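Local coordinates for protein endoglucanase, family GH5 (Zobellia galactanivorans, PDB 6GL2) that hydrolyses hemicellulose, with mixed-linked glucan a likely substrate, and may also have cellulase or beta-glucosidase activity, at residues E53-G58 with N98-I103; Y232-D237 with S281-D286; A251-L256 with A295-E300; D286-A291 with A332-K337. All coordinates share one frame; numbering follows the deposited sequence. Where two conformers were deposited one is given.

Interaction 1: E53-G58 with N98-I103; sequences EIAKMG and NEMYVI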
loop_
_atom_site.group_PDB
_atom_site.type_symbol
_atom_site.label_atom_id
_atom_site.label_comp_id
_atom_site.label_asym_id
_atom_site.label_seq_id
_atom_site.Cartn_x
_atom_site.Cartn_y
_atom_site.Cartn_z
ATOM N N GLU A 53 15.094 6.430 11.531
ATOM C CA GLU A 53 15.598 7.311 10.504
ATOM C C GLU A 53 14.494 7.740 9.536
ATOM O O GLU A 53 14.493 8.872 8.998
ATOM C CB GLU A 53 16.676 6.672 9.693
ATOM C CG GLU A 53 17.925 6.420 10.535
ATOM C CD GLU A 53 18.444 7.678 11.236
ATOM O OE1 GLU A 53 18.498 8.741 10.587
ATOM O OE2 GLU A 53 18.806 7.604 12.429
ATOM N N ILE A 54 13.567 6.852 9.237
ATOM C CA ILE A 54 12.404 7.176 8.355
ATOM C C ILE A 54 11.641 8.317 8.991
ATOM O O ILE A 54 11.231 9.297 8.324
ATOM C CB ILE A 54 11.528 5.940 8.126
ATOM C CG1 ILE A 54 12.380 4.753 7.583
ATOM C CG2 ILE A 54 10.386 6.261 7.143
ATOM C CD1 ILE A 54 13.153 5.008 6.332
ATOM N N ALA A 55 11.313 8.228 10.302
ATOM C CA ALA A 55 10.599 9.272 10.989
ATOM C C ALA A 55 11.434 10.515 11.103
ATOM O O ALA A 55 10.845 11.649 10.937
ATOM C CB ALA A 55 10.214 8.777 12.383
ATOM N N LYS A 56 12.716 10.472 11.342
ATOM C CA LYS A 56 13.521 11.680 11.491
ATOM C C LYS A 56 13.579 12.459 10.242
ATOM O O LYS A 56 13.720 13.661 10.260
ATOM C CB LYS A 56 14.936 11.304 11.952
ATOM C CG LYS A 56 15.022 10.857 13.424
ATOM C CD LYS A 56 16.191 9.934 13.826
ATOM C CE LYS A 56 17.466 10.668 13.752
ATOM N NZ LYS A 56 18.655 9.784 14.083
ATOM N N MET A 57 13.504 11.784 9.086
ATOM C CA MET A 57 13.516 12.427 7.747
ATOM C C MET A 57 12.216 13.151 7.502
ATOM O O MET A 57 12.188 14.051 6.653
ATOM C CB MET A 57 13.877 11.341 6.688
ATOM C CG MET A 57 13.747 11.802 5.262
ATOM S SD MET A 57 14.792 13.202 4.804
ATOM C CE MET A 57 16.373 12.371 4.578
ATOM N N GLY A 58 11.167 12.809 8.209
ATOM C CA GLY A 58 9.910 13.533 8.115
ATOM C C GLY A 58 8.712 12.789 7.513
ATOM O O GLY A 58 7.677 13.368 7.347
ATOM N N ASN A 98 7.327 6.245 17.045
ATOM C CA ASN A 98 7.842 7.372 16.346
ATOM C C ASN A 98 6.733 8.342 15.955
ATOM O O ASN A 98 6.970 9.220 15.128
ATOM C CB ASN A 98 8.679 6.944 15.141
ATOM C CG ASN A 98 10.110 6.652 15.483
ATOM O OD1 ASN A 98 10.922 7.574 15.759
ATOM N ND2 ASN A 98 10.506 5.391 15.478
ATOM N N GLU A 99 5.530 8.105 16.461
ATOM C CA GLU A 99 4.414 8.972 16.184
ATOM C C GLU A 99 3.893 8.844 14.748
ATOM O O GLU A 99 3.238 9.772 14.256
ATOM C CB GLU A 99 4.676 10.442 16.602
ATOM C CG GLU A 99 5.086 10.543 18.083
ATOM C CD GLU A 99 4.011 9.919 18.958
ATOM O OE1 GLU A 99 2.919 10.512 19.044
ATOM O OE2 GLU A 99 4.220 8.847 19.535
ATOM N N MET A 100 4.239 7.781 14.043
ATOM C CA MET A 100 3.807 7.555 12.666
ATOM C C MET A 100 2.501 6.786 12.601
ATOM O O MET A 100 2.122 6.055 13.505
ATOM C CB MET A 100 4.879 6.768 11.914
ATOM C CG MET A 100 6.243 7.454 11.884
ATOM S SD MET A 100 7.508 6.387 11.164
ATOM C CE MET A 100 7.162 6.678 9.409
ATOM N N TYR A 101 1.847 6.953 11.457
ATOM C CA TYR A 101 0.792 6.062 11.022
ATOM C C TYR A 101 1.478 4.768 10.487
ATOM O O TYR A 101 2.586 4.891 9.946
ATOM C CB TYR A 101 -0.040 6.672 9.889
ATOM C CG TYR A 101 -0.939 7.820 10.371
ATOM C CD1 TYR A 101 -0.447 9.093 10.465
ATOM C CD2 TYR A 101 -2.185 7.565 10.771
ATOM C CE1 TYR A 101 -1.250 10.160 10.992
ATOM C CE2 TYR A 101 -3.055 8.612 11.247
ATOM C CZ TYR A 101 -2.519 9.834 11.387
ATOM O OH TYR A 101 -3.310 10.858 11.893
ATOM N N VAL A 102 0.742 3.681 10.554
ATOM C CA VAL A 102 1.313 2.398 10.056
ATOM C C VAL A 102 0.170 1.761 9.308
ATOM O O VAL A 102 -0.950 1.579 9.806
ATOM C CB VAL A 102 1.769 1.457 11.187
ATOM C CG1 VAL A 102 2.072 0.095 10.598
ATOM C CG2 VAL A 102 2.998 2.049 11.823
ATOM N N ILE A 103 0.485 1.253 8.091
ATOM C CA ILE A 103 -0.480 0.487 7.302
ATOM C C ILE A 103 0.047 -0.974 7.267
ATOM O O ILE A 103 1.156 -1.219 6.803
ATOM C CB ILE A 103 -0.546 1.046 5.860
ATOM C CG1 ILE A 103 -1.015 2.487 5.781
ATOM C CG2 ILE A 103 -1.409 0.140 4.998
ATOM C CD1 ILE A 103 -0.510 3.204 4.522
#
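Ala-55 packs against Asn-98 and Met-100 on the outer side of a (beta/alpha)8 TIM barrel, between helix 48-57 and the loop before strand 101-105. Ala-55 lies on the last turn of its helix. The tight part is mostly apolar. Ala-55 CB sits 3.7 Å from Asn-98 CB and 3.8 Å from Met-100 SD. Asn-98 OD1 comes as near to the methyl as CB does. The thioether chain of Met-100 runs straight to SD and then bends (chi3 81°). That bend carries the terminal methyl on to Ile-54, where Met-100 CE meets CG2 at 4.0 Å. The two side chains cross at about a right angle. Leu-62 of strand 61-64 also touches Met-100, and Phe-59 and Trp-326 cover Ile-54.

The outer side is looser and more polar. It begins at Asn-98 ND2, which is held by Phe-94 O and Asp-52 OD1. Gly-58 ends helix 48-57 and Glu-99 ends helix 82-96, each at positive phi in a Schellman motif. Farther out, Lys-56 turns away from the contact to its own helix. Its NZ meets Glu-53 OE2 at 2.7 Å, on the syn side and 24° out of the carboxylate plane.

Interaction 2: Y232-D237 with S281-D286; sequences YQFCLD and SDNPED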
loop_
_atom_site.group_PDB
_atom_site.type_symbol
_atom_site.label_atom_id
_atom_site.label_comp_id
_atom_site.label_asym_id
_atom_site.label_seq_id
_atom_site.Cartn_x
_atom_site.Cartn_y
_atom_site.Cartn_z
ATOM N N TYR A 232 5.111 4.915 -16.516
ATOM C CA TYR A 232 5.790 3.670 -16.293
ATOM C C TYR A 232 7.079 3.488 -17.095
ATOM O O TYR A 232 7.953 2.709 -16.710
ATOM C CB TYR A 232 4.803 2.489 -16.479
ATOM C CG TYR A 232 4.496 2.219 -17.912
ATOM C CD1 TYR A 232 5.327 1.418 -18.699
ATOM C CD2 TYR A 232 3.388 2.809 -18.519
ATOM C CE1 TYR A 232 5.023 1.192 -20.037
ATOM C CE2 TYR A 232 3.068 2.554 -19.858
ATOM C CZ TYR A 232 3.908 1.758 -20.595
ATOM O OH TYR A 232 3.630 1.509 -21.949
ATOM N N GLN A 233 7.154 4.110 -18.262
ATOM C CA GLN A 233 8.339 3.974 -19.074
ATOM C C GLN A 233 9.610 4.504 -18.365
ATOM O O GLN A 233 10.687 3.965 -18.519
ATOM C CB GLN A 233 8.153 4.792 -20.341
ATOM C CG GLN A 233 7.071 4.229 -21.248
ATOM C CD GLN A 233 5.708 4.816 -21.027
ATOM O OE1 GLN A 233 5.360 5.461 -19.993
ATOM N NE2 GLN A 233 4.862 4.621 -22.082
ATOM N N PHE A 234 9.426 5.566 -17.610
ATOM C CA PHE A 234 10.447 6.186 -16.731
ATOM C C PHE A 234 10.546 5.439 -15.405
ATOM O O PHE A 234 11.637 5.135 -14.936
ATOM C CB PHE A 234 10.080 7.606 -16.498
ATOM C CG PHE A 234 11.013 8.341 -15.609
ATOM C CD1 PHE A 234 12.210 8.852 -16.102
ATOM C CD2 PHE A 234 10.758 8.603 -14.245
ATOM C CE1 PHE A 234 13.110 9.534 -15.302
ATOM C CE2 PHE A 234 11.633 9.302 -13.462
ATOM C CZ PHE A 234 12.828 9.764 -13.970
ATOM N N CYS A 235 9.439 5.100 -14.802
ATOM C CA CYS A 235 9.435 4.615 -13.428
ATOM C C CYS A 235 9.749 3.135 -13.253
ATOM O O CYS A 235 10.390 2.733 -12.283
ATOM C CB CYS A 235 8.139 4.946 -12.731
ATOM S SG CYS A 235 7.748 6.643 -12.513
ATOM N N LEU A 236 9.207 2.320 -14.169
ATOM C CA LEU A 236 9.311 0.872 -14.092
ATOM C C LEU A 236 10.193 0.238 -15.106
ATOM O O LEU A 236 11.044 -0.612 -14.744
ATOM C CB LEU A 236 7.913 0.247 -14.166
ATOM C CG LEU A 236 6.927 0.585 -13.031
ATOM C CD1 LEU A 236 5.569 -0.065 -13.229
ATOM C CD2 LEU A 236 7.543 0.201 -11.688
ATOM N N ASP A 237 10.012 0.597 -16.347
ATOM C CA ASP A 237 10.725 -0.144 -17.401
ATOM C C ASP A 237 12.155 0.303 -17.616
ATOM O O ASP A 237 12.970 -0.498 -18.105
ATOM C CB ASP A 237 10.024 0.037 -18.734
ATOM C CG ASP A 237 8.715 -0.660 -18.790
ATOM O OD1 ASP A 237 8.400 -1.446 -17.829
ATOM O OD2 ASP A 237 8.015 -0.403 -19.818
ATOM N N SER A 281 17.818 4.759 -12.990
ATOM C CA SER A 281 18.275 4.541 -14.386
ATOM C C SER A 281 19.383 5.509 -14.786
ATOM O O SER A 281 19.282 6.225 -15.819
ATOM C CB SER A 281 17.089 4.771 -15.320
ATOM O OG SER A 281 16.069 3.804 -15.057
ATOM N N ASP A 282 20.410 5.618 -13.956
ATOM C CA ASP A 282 21.573 6.481 -14.209
ATOM C C ASP A 282 21.094 7.880 -14.472
ATOM O O ASP A 282 21.583 8.634 -15.381
ATOM C CB ASP A 282 22.452 5.953 -15.361
ATOM C CG ASP A 282 23.229 4.787 -14.997
ATOM O OD1 ASP A 282 23.322 4.276 -13.853
ATOM O OD2 ASP A 282 23.988 4.366 -15.936
ATOM N N ASN A 283 20.111 8.335 -13.674
ATOM C CA ASN A 283 19.358 9.527 -13.950
ATOM C C ASN A 283 18.916 10.299 -12.707
ATOM O O ASN A 283 17.736 10.597 -12.510
ATOM C CB ASN A 283 18.130 9.161 -14.827
ATOM C CG ASN A 283 17.165 8.211 -14.133
ATOM O OD1 ASN A 283 17.522 7.540 -13.176
ATOM N ND2 ASN A 283 15.953 8.099 -14.670
ATOM N N PRO A 284 19.879 10.623 -11.809
ATOM C CA PRO A 284 19.500 11.187 -10.524
ATOM C C PRO A 284 18.754 12.492 -10.616
ATOM O O PRO A 284 17.871 12.774 -9.764
ATOM C CB PRO A 284 20.844 11.294 -9.763
ATOM C CG PRO A 284 21.897 11.262 -10.851
ATOM C CD PRO A 284 21.350 10.379 -11.910
ATOM N N GLU A 285 19.139 13.406 -11.531
ATOM C CA GLU A 285 18.478 14.688 -11.574
ATOM C C GLU A 285 16.989 14.584 -11.997
ATOM O O GLU A 285 16.166 15.257 -11.473
ATOM C CB GLU A 285 19.228 15.667 -12.491
ATOM C CG GLU A 285 20.558 16.147 -11.912
ATOM C CD GLU A 285 21.722 15.358 -12.448
ATOM N N ASP A 286 16.765 13.722 -12.943
ATOM C CA ASP A 286 15.391 13.563 -13.420
ATOM C C ASP A 286 14.559 12.771 -12.399
ATOM O O ASP A 286 13.371 13.081 -12.226
ATOM C CB ASP A 286 15.293 13.011 -14.859
ATOM C CG ASP A 286 15.723 14.031 -15.981
ATOM O OD1 ASP A 286 16.169 15.173 -15.726
ATOM O OD2 ASP A 286 15.627 13.562 -17.138
HETATM O O HOH W 1 14.261 5.760 -14.089
#
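Phe-234 and Asn-283 meet across backbones that stay well apart, for the nearest CA atoms, those of Phe-234 and Ser-281, are 8.3 Å from each other. Helix 232-237 widens into a pi-type turn, and Tyr-232 O accepts from both Leu-236 N and Asp-237 N. The ring of Phe-234 bridges the distance, its CG anti to the backbone N (chi1 179°). The ring meets the amide of Asn-283 at a slant, with CE1 3.2 Å from ND2 and the two planes 51° apart. Phe-234 CE1 also lies 4.1 Å from Asp-286 CB, and CZ approaches the carbonyl of Asp-286.

A water sits over the centre of one ring face. It donates to Phe-234 O at 2.8 Å and accepts from Ser-281 OG and Asn-283 ND2. ND2 also bonds to Ser-241 O. Asn-283 OD1 takes Ser-281 N at 2.8 Å, from above the carbonyl plane, so both ends of the amide are held. An alanine in place of Phe-234 is likely to leave the Asn-283 amide, the Asp-286 methylene and one side of the water without their apolar cover.

Asp-286 OD2 accepts from Trp-243 N, and its side chain touches Thr-242. Asp-240, Thr-242 and Asp-248 bind magnesium in another structure of this protein; no metal is bound here. The contact thus packs beside a metal site between barrel strand 222-227 and helix 246-266.

Interaction 3: A251-L256 with A295-E300; sequences ALLAEL and ARACAE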
loop_
_atom_site.group_PDB
_atom_site.type_symbol
_atom_site.label_atom_id
_atom_site.label_comp_id
_atom_site.label_asym_id
_atom_site.label_seq_id
_atom_site.Cartn_x
_atom_site.Cartn_y
_atom_site.Cartn_z
ATOM N N ALA A 251 0.903 15.192 -18.520
ATOM C CA ALA A 251 0.464 13.828 -18.488
ATOM C C ALA A 251 0.327 13.311 -17.047
ATOM O O ALA A 251 -0.655 12.653 -16.735
ATOM C CB ALA A 251 1.345 12.943 -19.284
ATOM N N LEU A 252 1.245 13.690 -16.177
ATOM C CA LEU A 252 1.142 13.242 -14.771
ATOM C C LEU A 252 0.014 13.918 -14.015
ATOM O O LEU A 252 -0.746 13.307 -13.290
ATOM C CB LEU A 252 2.501 13.453 -14.107
ATOM C CG LEU A 252 2.616 13.060 -12.651
ATOM C CD1 LEU A 252 2.050 11.689 -12.275
ATOM C CD2 LEU A 252 4.024 13.223 -12.200
ATOM N N LEU A 253 -0.228 15.193 -14.311
ATOM C CA LEU A 253 -1.299 15.885 -13.680
ATOM C C LEU A 253 -2.641 15.301 -14.216
ATOM O O LEU A 253 -3.629 15.226 -13.467
ATOM C CB LEU A 253 -1.265 17.399 -13.920
ATOM C CG LEU A 253 -0.125 18.142 -13.290
ATOM C CD1 LEU A 253 -0.369 19.639 -13.496
ATOM C CD2 LEU A 253 -0.080 17.814 -11.774
ATOM N N ALA A 254 -2.701 14.869 -15.486
ATOM C CA ALA A 254 -3.924 14.307 -16.017
ATOM C C ALA A 254 -4.238 12.996 -15.308
ATOM O O ALA A 254 -5.364 12.674 -15.021
ATOM C CB ALA A 254 -3.823 14.048 -17.521
ATOM N N GLU A 255 -3.208 12.170 -15.065
ATOM C CA GLU A 255 -3.348 10.918 -14.273
ATOM C C GLU A 255 -3.917 11.203 -12.899
ATOM O O GLU A 255 -4.891 10.582 -12.455
ATOM C CB GLU A 255 -1.964 10.224 -14.237
ATOM C CG GLU A 255 -1.802 9.070 -13.253
ATOM C CD GLU A 255 -2.526 7.842 -13.662
ATOM O OE1 GLU A 255 -2.509 6.846 -12.851
ATOM O OE2 GLU A 255 -3.214 7.764 -14.760
ATOM N N LEU A 256 -3.269 12.123 -12.197
ATOM C CA LEU A 256 -3.665 12.441 -10.847
ATOM C C LEU A 256 -5.086 13.044 -10.801
ATOM O O LEU A 256 -5.875 12.860 -9.866
ATOM C CB LEU A 256 -2.650 13.290 -10.094
ATOM C CG LEU A 256 -1.297 12.556 -9.903
ATOM C CD1 LEU A 256 -0.264 13.511 -9.242
ATOM C CD2 LEU A 256 -1.381 11.266 -9.087
ATOM N N ALA A 295 5.120 14.315 -5.788
ATOM C CA ALA A 295 4.732 14.442 -4.404
ATOM C C ALA A 295 3.917 15.769 -4.205
ATOM O O ALA A 295 2.889 15.789 -3.521
ATOM C CB ALA A 295 5.938 14.388 -3.466
ATOM N N ARG A 296 4.385 16.854 -4.811
ATOM C CA ARG A 296 3.705 18.172 -4.747
ATOM C C ARG A 296 2.288 18.008 -5.337
ATOM O O ARG A 296 1.337 18.483 -4.778
ATOM C CB ARG A 296 4.522 19.251 -5.467
ATOM C CG ARG A 296 3.802 20.576 -5.791
ATOM C CD ARG A 296 4.681 21.552 -6.618
ATOM N NE ARG A 296 4.044 22.877 -6.680
ATOM C CZ ARG A 296 4.333 23.905 -5.873
ATOM N NH1 ARG A 296 5.365 23.865 -5.065
ATOM N NH2 ARG A 296 3.636 25.029 -5.984
ATOM N N ALA A 297 2.182 17.311 -6.472
ATOM C CA ALA A 297 0.903 17.160 -7.172
ATOM C C ALA A 297 -0.104 16.381 -6.314
ATOM O O ALA A 297 -1.272 16.669 -6.194
ATOM C CB ALA A 297 1.068 16.564 -8.523
ATOM N N CYS A 298 0.427 15.359 -5.603
ATOM C CA CYS A 298 -0.406 14.628 -4.673
ATOM C C CYS A 298 -0.805 15.503 -3.503
ATOM O O CYS A 298 -1.990 15.527 -3.127
ATOM C CB CYS A 298 0.360 13.356 -4.134
ATOM S SG CYS A 298 0.455 12.022 -5.338
ATOM N N ALA A 299 0.147 16.208 -2.898
ATOM C CA ALA A 299 -0.144 17.036 -1.737
ATOM C C ALA A 299 -1.206 18.119 -2.086
ATOM O O ALA A 299 -2.142 18.295 -1.309
ATOM C CB ALA A 299 1.117 17.679 -1.218
ATOM N N GLU A 300 -1.130 18.706 -3.265
ATOM C CA GLU A 300 -2.110 19.723 -3.703
ATOM C C GLU A 300 -3.498 19.166 -3.848
ATOM O O GLU A 300 -4.479 19.901 -3.697
ATOM C CB GLU A 300 -1.630 20.375 -4.999
ATOM C CG GLU A 300 -0.368 21.176 -4.672
ATOM C CD GLU A 300 0.180 22.091 -5.715
ATOM O OE1 GLU A 300 -0.155 21.938 -6.907
ATOM O OE2 GLU A 300 0.990 22.948 -5.256
#
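Glu-255 OE1 is gripped by two hydroxyls, Thr-205 OG1 and Ser-228 OG, off to one side of the contact; the next residue, Leu-256, packs on Ala-297. The other carboxylate oxygen of Glu-255 forms a salt bridge with Lys-258. These partners probably balance the charge of this buried carboxylate without using the facing helix.

The contact itself is apolar. Segments 251-256 and 295-300 run in roughly the same direction, crossing at -34° with their axes 10.5 Å apart. The methyl of Ala-297 is the meeting point. Leu-256 CD1 presses on Ala-297 CB at 3.4 Å, tighter than usual for two carbons. Leu-253 CD2 reaches the same CB at 3.7 Å. The first torsion of Leu-253 (chi1 -67°) sets CG beside the backbone N and brings its branches over to Ala-297. Leu-256 CD1 also lies 4.2 Å from Cys-298 SG.

At the outer surface, Arg-296 and Glu-300 come together along their own helix. In the conformer given this is a doubtful pairing through charge alone, for the oxygen lies well out of the guanidinium plane.

Helices 246-266 and 284-301 are successive outer helices of the TIM barrel. With no hydrogen bond or salt bridge between these segments, their hold on each other here rests on shape, with small Ala-297 admitting two leucines from the next helix.

Interaction 4: D286-A291 with A332-K337; sequences DRLAHA and AEAIVK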
loop_
_atom_site.group_PDB
_atom_site.type_symbol
_atom_site.label_atom_id
_atom_site.label_comp_id
_atom_site.label_asym_id
_atom_site.label_seq_id
_atom_site.Cartn_x
_atom_site.Cartn_y
_atom_site.Cartn_z
ATOM N N ASP A 286 16.765 13.722 -12.943
ATOM C CA ASP A 286 15.391 13.563 -13.420
ATOM C C ASP A 286 14.559 12.771 -12.399
ATOM O O ASP A 286 13.371 13.081 -12.226
ATOM C CB ASP A 286 15.293 13.011 -14.859
ATOM C CG ASP A 286 15.723 14.031 -15.981
ATOM O OD1 ASP A 286 16.169 15.173 -15.726
ATOM O OD2 ASP A 286 15.627 13.562 -17.138
ATOM N N ARG A 287 15.118 11.777 -11.699
ATOM C CA ARG A 287 14.404 11.108 -10.620
ATOM C C ARG A 287 13.974 12.097 -9.564
ATOM O O ARG A 287 12.909 12.056 -9.015
ATOM C CB ARG A 287 15.183 9.995 -9.951
ATOM C CG ARG A 287 15.348 8.761 -10.726
ATOM C CD ARG A 287 16.069 7.779 -9.827
ATOM N NE ARG A 287 15.348 7.010 -8.823
ATOM C CZ ARG A 287 15.884 6.310 -7.821
ATOM N NH1 ARG A 287 17.082 6.562 -7.408
ATOM N NH2 ARG A 287 15.208 5.321 -7.211
ATOM N N LEU A 288 14.887 13.021 -9.204
ATOM C CA LEU A 288 14.602 14.010 -8.242
ATOM C C LEU A 288 13.493 14.978 -8.701
ATOM O O LEU A 288 12.553 15.308 -7.921
ATOM C CB LEU A 288 15.858 14.877 -7.909
ATOM C CG LEU A 288 15.690 15.939 -6.856
ATOM C CD1 LEU A 288 15.100 15.454 -5.519
ATOM C CD2 LEU A 288 17.032 16.695 -6.658
ATOM N N ALA A 289 13.597 15.470 -9.936
ATOM C CA ALA A 289 12.563 16.338 -10.508
ATOM C C ALA A 289 11.193 15.663 -10.518
ATOM O O ALA A 289 10.213 16.250 -10.152
ATOM C CB ALA A 289 12.903 16.765 -11.938
ATOM N N HIS A 290 11.160 14.415 -10.913
ATOM C CA HIS A 290 9.921 13.639 -10.961
ATOM C C HIS A 290 9.365 13.472 -9.522
ATOM O O HIS A 290 8.166 13.674 -9.280
ATOM C CB HIS A 290 10.218 12.272 -11.569
ATOM C CG HIS A 290 9.045 11.364 -11.492
ATOM N ND1 HIS A 290 8.878 10.477 -10.436
ATOM C CD2 HIS A 290 7.990 11.145 -12.365
ATOM C CE1 HIS A 290 7.810 9.764 -10.686
ATOM N NE2 HIS A 290 7.177 10.244 -11.797
ATOM N N ALA A 291 10.217 13.129 -8.519
ATOM C CA ALA A 291 9.759 12.947 -7.144
ATOM C C ALA A 291 9.159 14.208 -6.597
ATOM O O ALA A 291 8.095 14.207 -5.938
ATOM C CB ALA A 291 10.887 12.336 -6.277
ATOM N N ALA A 332 14.108 11.810 -0.725
ATOM C CA ALA A 332 13.297 11.778 0.503
ATOM C C ALA A 332 12.782 13.171 0.895
ATOM O O ALA A 332 11.629 13.361 1.219
ATOM C CB ALA A 332 14.041 11.096 1.648
ATOM N N GLU A 333 13.736 14.097 0.834
ATOM C CA GLU A 333 13.391 15.471 1.246
ATOM C C GLU A 333 12.371 16.070 0.314
ATOM O O GLU A 333 11.485 16.783 0.768
ATOM C CB GLU A 333 14.669 16.315 1.321
ATOM C CG GLU A 333 15.474 16.004 2.571
ATOM C CD GLU A 333 16.963 16.285 2.442
ATOM O OE1 GLU A 333 17.328 17.015 1.503
ATOM O OE2 GLU A 333 17.754 15.808 3.269
ATOM N N ALA A 334 12.438 15.744 -0.965
ATOM C CA ALA A 334 11.484 16.259 -1.951
ATOM C C ALA A 334 10.110 15.721 -1.727
ATOM O O ALA A 334 9.106 16.429 -1.976
ATOM C CB ALA A 334 11.919 15.817 -3.331
ATOM N N ILE A 335 9.988 14.510 -1.203
ATOM C CA ILE A 335 8.720 13.912 -0.902
ATOM C C ILE A 335 8.055 14.457 0.374
ATOM O O ILE A 335 6.821 14.648 0.434
ATOM C CB ILE A 335 8.823 12.392 -0.838
ATOM C CG1 ILE A 335 9.283 11.818 -2.153
ATOM C CG2 ILE A 335 7.470 11.754 -0.459
ATOM C CD1 ILE A 335 9.879 10.466 -1.928
ATOM N N VAL A 336 8.865 14.700 1.397
ATOM C CA VAL A 336 8.297 15.115 2.658
ATOM C C VAL A 336 8.117 16.640 2.786
ATOM O O VAL A 336 7.327 17.080 3.670
ATOM C CB VAL A 336 9.185 14.618 3.843
ATOM C CG1 VAL A 336 9.352 13.070 3.895
ATOM C CG2 VAL A 336 10.534 15.186 3.851
ATOM N N LYS A 337 8.868 17.453 2.041
ATOM C CA LYS A 337 8.734 18.934 2.245
ATOM C C LYS A 337 7.349 19.431 1.893
ATOM O O LYS A 337 6.519 18.819 1.220
ATOM C CB LYS A 337 9.774 19.673 1.424
ATOM C CG LYS A 337 9.558 19.557 -0.047
ATOM C CD LYS A 337 10.680 20.236 -0.817
ATOM C CE LYS A 337 10.416 20.448 -2.284
ATOM N NZ LYS A 337 11.688 20.961 -2.937
#
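The imidazole of His-290, on helix 284-301, lies off the surface where Leu-288 and Ala-291 meet Ala-334 and Ile-335. Its ring packs edge-to-face with Trp-243 and meets Phe-234 with the planes at about 45°. His-290 NE2 is hydrogen-bonded to Phe-230 O, which helps fix the rotation of the ring. The guanidinium of Arg-287 also turns off the contact. Its NH2 bonds to Ser-278 O, and its side chain touches Phe-280 and Tyr-328.

No flat group enters the interface itself. There the helices approach through small residues. Ala-291 CA and Ala-334 CA are only 6.4 Å apart, a spacing that their methyl side chains allow. Leu-288 supplies the longer reach. Its CG is anti to the backbone N (chi1 -178°), and CD1 swings over to Ala-334 CB at 3.9 Å. Ala-291 faces the other helix too, but its contact is looser: CB lies 4.5 Å from Ile-335 CG1. No hydrogen bond joins the two segments. Leu-288 also rests on Glu-330, while Ala-291 and Arg-287 touch Ile-331, so the packing continues toward the start of helix 329-336.

Helix 329-336 follows the last barrel strand, 304-307, and lies at the C-terminal end of the chain. It sits between helix 284-301 and helix 48-57, where the ring of outer helices closes. One flank meets helix 284-301 as described. On its other flank, Met-57 of helix 48-57 touches Ala-332 and Glu-333.

Overall arrangement
Interactions 2, 3 and 4 all use helix 284-301. Interaction 2 lies at its start, interaction 4 on the following turns and interaction 3 near its end. Interactions 2 and 4 share Asp-286, with centres about 13 Å apart. Interactions 3 and 4 are equally close and touch where Ala-295 CB lies 3.8 Å from Ile-335 CA. Interaction 1 sits across helix 329-336, about 17 Å from interaction 4 between centres. It meets interaction 4 through Met-57 and Gly-58, with Met-57 O 3.4 Å from Val-336 CG2. Interaction 2 is nearest the unoccupied magnesium site, the side chains of Asp-286 and Thr-242 being about 3 Å apart.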